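Local coordinates for protein glycoside Hydrolase Family 43_12 (Metagenome, PDB 7JVH) that probably hydrolyses glycosidic bonds in plant cell-wall polysaccharides such as xylan or arabinoxylan, at residues E278-N282 with N283-T287. Sequence-based numbering, arbitrary orientation.
Sequences EPWNN and NPILT
Asn283 turns its amide back over the chain that leads into it, and ND2 gives a weak hydrogen bond to the backbone O of Trp280, 2.8 Å away but bent to 129° at the hydrogen. The same nitrogen also bonds to the carbonyl of Ile267, so one amide group ties the turn to the strand beside it. Asn283 ND2 also lies 3.7 Å from Trp280 CB. With an alanine here the amide is gone, and the turn would probably be freer to shift against strand 265-270, the carbonyls of Trp280 and Ile267 having lost this donor.

The packed side is built on the indole. Trp280 extends its CG opposite the backbone N (chi1 -171°), which lays the indole beneath Asn282 CB, 3.3 Å above the ring plane and over its centre. The Ile285 side chain runs roughly at right angles to that of Trp280 and brings CG2 obliquely to 3.7 Å from Trp280 CZ3; this methyl also lies 3.7 Å from Asn282 ND2. By contrast, the outer side is loose: Asn281 CB is directed away from 283-287, and the residue is exposed.

The turn follows edge strand 278-279 of a four-stranded antiparallel blade in the family 43 five-bladed beta-propeller. Trp280 stacks on Trp347 and touches Val349, Ile285 packs on Phe350 of strand 349-350 in the next blade, and the backbones of Ile285 and Leu286 pair with the single residue Glu265 of strand 265-270, a classic beta bulge.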
# COMPACT_ATOMS: atom_id res chain seq x y z
N GLU A 278 17.35 25.60 6.89
CA GLU A 278 18.43 25.52 5.91
C GLU A 278 18.74 24.07 5.58
O GLU A 278 18.78 23.22 6.47
CB GLU A 278 19.71 26.18 6.44
CG GLU A 278 19.55 27.63 6.88
CD GLU A 278 19.19 28.59 5.75
OE1 GLU A 278 19.12 28.16 4.58
OE2 GLU A 278 18.96 29.78 6.02
N PRO A 279 18.98 23.74 4.28
CA PRO A 279 19.36 22.38 3.90
C PRO A 279 20.81 22.05 4.25
O PRO A 279 21.70 22.89 4.07
CB PRO A 279 19.19 22.39 2.38
CG PRO A 279 19.36 23.83 1.98
CD PRO A 279 18.94 24.68 3.15
N TRP A 280 21.05 20.84 4.76
CA TRP A 280 22.40 20.31 4.88
C TRP A 280 23.04 20.39 3.50
O TRP A 280 22.44 19.96 2.52
CB TRP A 280 22.37 18.86 5.35
CG TRP A 280 23.71 18.27 5.73
CD1 TRP A 280 24.88 18.95 5.96
CD2 TRP A 280 24.00 16.89 5.96
NE1 TRP A 280 25.88 18.07 6.31
CE2 TRP A 280 25.36 16.80 6.32
CE3 TRP A 280 23.24 15.72 5.91
CZ2 TRP A 280 25.97 15.58 6.62
CZ3 TRP A 280 23.84 14.53 6.21
CH2 TRP A 280 25.20 14.46 6.56
N ASN A 281 24.24 20.96 3.43
CA ASN A 281 24.99 20.97 2.19
C ASN A 281 24.99 19.58 1.54
O ASN A 281 24.92 19.46 0.32
CB ASN A 281 26.41 21.43 2.41
CG ASN A 281 27.25 21.32 1.15
OD1 ASN A 281 26.86 21.83 0.10
ND2 ASN A 281 28.41 20.64 1.24
N ASN A 282 25.08 18.53 2.38
CA ASN A 282 24.96 17.14 1.95
C ASN A 282 23.50 16.81 1.76
O ASN A 282 22.77 16.57 2.73
CB ASN A 282 25.57 16.19 2.99
CG ASN A 282 25.53 14.73 2.56
OD1 ASN A 282 26.44 14.25 1.90
ND2 ASN A 282 24.49 14.02 2.96
N ASN A 283 23.07 16.81 0.50
CA ASN A 283 21.71 16.42 0.16
C ASN A 283 21.70 15.94 -1.28
O ASN A 283 22.47 16.43 -2.10
CB ASN A 283 20.74 17.60 0.37
CG ASN A 283 20.00 17.52 1.69
OD1 ASN A 283 19.40 16.49 2.01
ND2 ASN A 283 20.04 18.60 2.47
N PRO A 284 20.88 14.92 -1.64
CA PRO A 284 20.01 14.23 -0.69
C PRO A 284 20.75 13.23 0.25
O PRO A 284 21.95 13.00 0.08
CB PRO A 284 19.07 13.45 -1.61
CG PRO A 284 19.90 13.18 -2.82
CD PRO A 284 20.80 14.38 -3.00
N ILE A 285 20.01 12.68 1.22
CA ILE A 285 20.52 11.69 2.16
C ILE A 285 20.00 10.26 1.90
O ILE A 285 20.41 9.31 2.58
CB ILE A 285 20.21 12.04 3.62
CG1 ILE A 285 18.72 12.33 3.83
CG2 ILE A 285 21.07 13.23 4.06
CD1 ILE A 285 18.29 12.40 5.28
N LEU A 286 19.13 10.13 0.89
CA LEU A 286 18.53 8.83 0.51
C LEU A 286 18.01 8.84 -0.93
O LEU A 286 17.01 9.46 -1.16
CB LEU A 286 17.36 8.53 1.44
CG LEU A 286 16.61 7.26 1.10
CD1 LEU A 286 17.43 6.06 1.51
CD2 LEU A 286 15.27 7.21 1.79
N THR A 287 18.66 8.13 -1.85
CA THR A 287 18.16 8.03 -3.22
C THR A 287 18.80 6.85 -3.95
O THR A 287 19.84 6.37 -3.56
CB THR A 287 18.43 9.31 -4.04
OG1 THR A 287 17.79 9.20 -5.32
CG2 THR A 287 19.93 9.54 -4.24